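Local coordinates for EH1AB1 (Metagenome, PDB 6I8F), which hydrolyses esters, probably through the serine-nucleophile mechanism common to enzymes of the alpha/beta hydrolase fold, at residues 134-146 with 235-248. Residues are numbered along the deposited sequence; the frame is centred on the assembly and turned at random.
Sequences RLAPEHPFPAPID and AYVPEDTDLTDLRL
F141 lays its CB over the face of the Y236 ring, 3.9 Å from the ring centroid, and pushes its own ring into the curved loop 237-248. In this alpha/beta hydrolase fold the contact joins the loop leading into helix 143-157 to the chain leaving helix 230-236. The two aromatic rings form an offset edge-to-face pair, planes at 86°, with the F141 edge turned to the Y236 face; Y236 OH meets that edge at CD2. With CG anti to the backbone N (chi1 177°), the F141 ring passes between P142 and L248, with R247 CB at its edge. L248 CD2 makes an off-centre CH-pi contact with one face of the F141 ring, P142 CB sits 3.9 Å above the plane on the opposite face, over the ring's centre, and T241 CG2 approaches F141 CE1 obliquely. At the far end F141 CZ touches one face of the R247 guanidinium, 3.6 Å from R247 CZ, the two planes 70° apart. P142 CB packs beside R247 NH1, and I145 CG1 meets Y236 OH. Beyond the contact, F105 stacks on Y236, while M180 and V183 of helix 176-190 pack against I145; that helix follows a probable nucleophile elbow at S175. The backbones are tied by F141 N, which donates to Y236 O at 2.8 Å, and by a water that donates to both P137 O and A235 O. Cis peptides precede P137 and P142, on either side of P140, whose CB rests against Y236 O. The guanidinium that meets F141 CZ is held by D245 in a side-on salt bridge, R247 NE bonding D245 OD1 and R247 NH2 bonding D245 OD2; D245 OD1 also takes R247 N on its anti lone pair, closing an Asx turn at 2.8 Å.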
# COMPACT_ATOMS: atom_id res chain seq x y z
N ARG A 134 0.30 -4.14 -30.06
CA ARG A 134 1.34 -4.50 -31.05
C ARG A 134 2.71 -4.53 -30.37
O ARG A 134 2.98 -3.70 -29.51
CB ARG A 134 1.42 -3.49 -32.19
CG ARG A 134 0.28 -3.64 -33.19
CD ARG A 134 0.31 -2.56 -34.25
NE ARG A 134 0.07 -1.25 -33.68
CZ ARG A 134 0.48 -0.12 -34.22
NH1 ARG A 134 1.17 -0.13 -35.36
NH2 ARG A 134 0.21 1.03 -33.62
N LEU A 135 3.55 -5.47 -30.81
CA LEU A 135 4.87 -5.72 -30.25
C LEU A 135 5.97 -5.46 -31.29
O LEU A 135 5.75 -5.58 -32.51
CB LEU A 135 4.91 -7.16 -29.74
CG LEU A 135 3.89 -7.54 -28.67
CD1 LEU A 135 3.83 -9.05 -28.48
CD2 LEU A 135 4.21 -6.87 -27.35
N ALA A 136 7.16 -5.10 -30.79
CA ALA A 136 8.42 -5.06 -31.53
C ALA A 136 9.00 -6.47 -31.61
O ALA A 136 8.70 -7.29 -30.74
CB ALA A 136 9.38 -4.12 -30.84
N PRO A 137 9.83 -6.77 -32.63
CA PRO A 137 10.37 -5.81 -33.58
C PRO A 137 9.42 -5.39 -34.72
O PRO A 137 9.70 -4.41 -35.39
CB PRO A 137 11.61 -6.51 -34.19
CG PRO A 137 11.33 -7.98 -34.00
CD PRO A 137 10.54 -8.05 -32.71
N GLU A 138 8.31 -6.12 -34.89
CA GLU A 138 7.43 -5.94 -36.03
C GLU A 138 6.85 -4.52 -36.00
O GLU A 138 6.71 -3.87 -37.03
CB GLU A 138 6.31 -6.99 -36.01
CG GLU A 138 6.80 -8.42 -36.20
CD GLU A 138 7.22 -9.18 -34.95
OE1 GLU A 138 7.48 -8.54 -33.90
OE2 GLU A 138 7.30 -10.42 -35.02
N HIS A 139 6.51 -4.05 -34.79
CA HIS A 139 5.88 -2.75 -34.60
C HIS A 139 6.64 -2.02 -33.49
O HIS A 139 6.27 -2.10 -32.31
CB HIS A 139 4.39 -2.94 -34.27
CG HIS A 139 3.70 -3.89 -35.20
ND1 HIS A 139 3.44 -3.57 -36.51
CD2 HIS A 139 3.26 -5.15 -35.01
CE1 HIS A 139 2.84 -4.58 -37.10
NE2 HIS A 139 2.72 -5.57 -36.19
N PRO A 140 7.78 -1.37 -33.84
CA PRO A 140 8.66 -0.79 -32.83
C PRO A 140 8.08 0.49 -32.24
O PRO A 140 7.06 0.98 -32.71
CB PRO A 140 9.97 -0.51 -33.60
CG PRO A 140 9.56 -0.40 -35.05
CD PRO A 140 8.29 -1.21 -35.20
N PHE A 141 8.77 1.03 -31.23
CA PHE A 141 8.44 2.34 -30.63
C PHE A 141 8.15 3.33 -31.76
O PHE A 141 8.96 3.42 -32.68
CB PHE A 141 9.59 2.83 -29.75
CG PHE A 141 9.39 4.20 -29.16
CD1 PHE A 141 9.82 5.34 -29.83
CD2 PHE A 141 8.75 4.36 -27.94
CE1 PHE A 141 9.62 6.61 -29.29
CE2 PHE A 141 8.54 5.63 -27.41
CZ PHE A 141 8.98 6.75 -28.08
N PRO A 142 7.03 4.07 -31.70
CA PRO A 142 6.17 4.19 -30.53
C PRO A 142 4.89 3.36 -30.60
O PRO A 142 3.97 3.62 -29.84
CB PRO A 142 5.80 5.68 -30.54
CG PRO A 142 5.66 5.98 -32.01
CD PRO A 142 6.76 5.15 -32.65
N ALA A 143 4.84 2.38 -31.51
CA ALA A 143 3.60 1.63 -31.84
C ALA A 143 2.97 1.03 -30.58
O ALA A 143 1.76 1.13 -30.38
CB ALA A 143 3.90 0.55 -32.86
N PRO A 144 3.71 0.33 -29.70
CA PRO A 144 3.07 -0.30 -28.54
C PRO A 144 2.41 0.71 -27.58
O PRO A 144 1.29 0.49 -27.11
CB PRO A 144 4.22 -1.09 -27.90
CG PRO A 144 5.20 -1.29 -29.04
CD PRO A 144 5.14 0.01 -29.81
N ILE A 145 3.09 1.82 -27.33
CA ILE A 145 2.60 2.92 -26.51
C ILE A 145 1.35 3.52 -27.16
O ILE A 145 0.39 3.82 -26.47
CB ILE A 145 3.71 3.98 -26.29
CG1 ILE A 145 4.85 3.44 -25.42
CG2 ILE A 145 3.16 5.30 -25.75
CD1 ILE A 145 4.44 2.93 -24.08
N ASP A 146 1.40 3.70 -28.49
CA ASP A 146 0.27 4.22 -29.25
C ASP A 146 -0.97 3.36 -29.01
O ASP A 146 -2.05 3.89 -28.77
CB ASP A 146 0.57 4.32 -30.75
CG ASP A 146 1.49 5.48 -31.14
OD1 ASP A 146 1.73 6.36 -30.29
OD2 ASP A 146 1.95 5.49 -32.27
N ALA A 235 15.17 -4.21 -30.76
CA ALA A 235 13.96 -4.53 -31.48
C ALA A 235 12.99 -3.34 -31.39
O ALA A 235 12.27 -3.01 -32.34
CB ALA A 235 13.36 -5.80 -30.91
N TYR A 236 13.00 -2.67 -30.23
CA TYR A 236 11.95 -1.71 -29.83
C TYR A 236 12.30 -0.27 -30.25
O TYR A 236 11.45 0.46 -30.75
CB TYR A 236 11.75 -1.82 -28.32
CG TYR A 236 10.74 -0.87 -27.72
CD1 TYR A 236 9.45 -0.77 -28.23
CD2 TYR A 236 11.08 -0.08 -26.63
CE1 TYR A 236 8.52 0.09 -27.67
CE2 TYR A 236 10.15 0.79 -26.06
CZ TYR A 236 8.87 0.87 -26.57
OH TYR A 236 7.97 1.71 -26.01
N VAL A 237 13.55 0.14 -30.02
CA VAL A 237 13.91 1.55 -30.07
C VAL A 237 14.69 1.84 -31.35
O VAL A 237 15.77 1.29 -31.55
CB VAL A 237 14.72 1.97 -28.83
CG1 VAL A 237 14.99 3.47 -28.84
CG2 VAL A 237 14.01 1.56 -27.55
N PRO A 238 14.17 2.72 -32.23
CA PRO A 238 14.95 3.20 -33.37
C PRO A 238 16.22 3.93 -32.92
O PRO A 238 16.19 4.73 -31.97
CB PRO A 238 14.01 4.18 -34.09
CG PRO A 238 12.62 3.76 -33.64
CD PRO A 238 12.80 3.25 -32.23
N GLU A 239 17.33 3.62 -33.60
CA GLU A 239 18.57 4.41 -33.51
C GLU A 239 18.24 5.91 -33.61
O GLU A 239 17.40 6.31 -34.42
CB GLU A 239 19.52 3.99 -34.62
CG GLU A 239 20.76 4.85 -34.71
CD GLU A 239 21.77 4.37 -35.74
OE1 GLU A 239 21.40 3.51 -36.56
OE2 GLU A 239 22.91 4.85 -35.71
N ASP A 240 18.91 6.72 -32.79
CA ASP A 240 18.76 8.19 -32.76
C ASP A 240 17.45 8.62 -32.09
O ASP A 240 17.09 9.80 -32.17
CB ASP A 240 18.74 8.85 -34.14
CG ASP A 240 19.91 8.54 -35.07
OD1 ASP A 240 21.06 8.51 -34.59
OD2 ASP A 240 19.65 8.36 -36.27
N THR A 241 16.71 7.69 -31.46
CA THR A 241 15.59 8.12 -30.64
C THR A 241 16.19 8.86 -29.44
O THR A 241 17.16 8.39 -28.86
CB THR A 241 14.67 6.95 -30.22
OG1 THR A 241 14.25 6.27 -31.40
CG2 THR A 241 13.45 7.41 -29.46
N ASP A 242 15.65 10.03 -29.12
CA ASP A 242 16.03 10.74 -27.91
C ASP A 242 15.53 9.92 -26.71
O ASP A 242 14.33 9.69 -26.56
CB ASP A 242 15.44 12.15 -27.89
CG ASP A 242 15.97 13.00 -26.76
OD1 ASP A 242 16.50 12.44 -25.77
OD2 ASP A 242 15.86 14.23 -26.87
N LEU A 243 16.46 9.49 -25.86
CA LEU A 243 16.14 8.60 -24.76
C LEU A 243 15.55 9.36 -23.57
O LEU A 243 15.18 8.75 -22.58
CB LEU A 243 17.40 7.83 -24.37
CG LEU A 243 17.94 6.88 -25.43
CD1 LEU A 243 19.10 6.08 -24.88
CD2 LEU A 243 16.86 5.95 -25.95
N THR A 244 15.42 10.69 -23.68
CA THR A 244 14.72 11.50 -22.70
C THR A 244 13.26 11.67 -23.13
O THR A 244 12.48 12.28 -22.40
CB THR A 244 15.36 12.87 -22.51
OG1 THR A 244 15.24 13.60 -23.73
CG2 THR A 244 16.81 12.81 -22.08
N ASP A 245 12.89 11.16 -24.31
CA ASP A 245 11.50 11.06 -24.70
C ASP A 245 10.70 10.51 -23.51
O ASP A 245 11.04 9.45 -22.97
CB ASP A 245 11.33 10.17 -25.94
CG ASP A 245 9.95 10.25 -26.58
OD1 ASP A 245 8.97 9.87 -25.91
OD2 ASP A 245 9.87 10.68 -27.74
N LEU A 246 9.65 11.22 -23.11
CA LEU A 246 8.87 10.85 -21.91
C LEU A 246 8.09 9.54 -22.14
O LEU A 246 7.62 8.95 -21.18
CB LEU A 246 7.92 11.99 -21.54
CG LEU A 246 8.59 13.30 -21.12
CD1 LEU A 246 7.54 14.34 -20.80
CD2 LEU A 246 9.52 13.09 -19.94
N ARG A 247 7.92 9.10 -23.39
CA ARG A 247 7.31 7.79 -23.66
C ARG A 247 8.29 6.67 -23.34
O ARG A 247 7.87 5.53 -23.15
CB ARG A 247 6.81 7.67 -25.10
CG ARG A 247 5.63 8.58 -25.42
CD ARG A 247 5.43 8.73 -26.91
NE ARG A 247 6.61 9.32 -27.56
CZ ARG A 247 6.74 9.51 -28.87
NH1 ARG A 247 5.75 9.18 -29.68
NH2 ARG A 247 7.86 10.00 -29.37
N LEU A 248 9.60 6.97 -23.30
CA LEU A 248 10.61 6.00 -22.88
C LEU A 248 11.05 6.22 -21.42
O LEU A 248 11.62 5.33 -20.81
CB LEU A 248 11.85 6.13 -23.78
CG LEU A 248 11.71 5.70 -25.23
CD1 LEU A 248 12.96 6.08 -26.01
CD2 LEU A 248 11.48 4.20 -25.34
O HOH W 1 12.20 -3.27 -34.96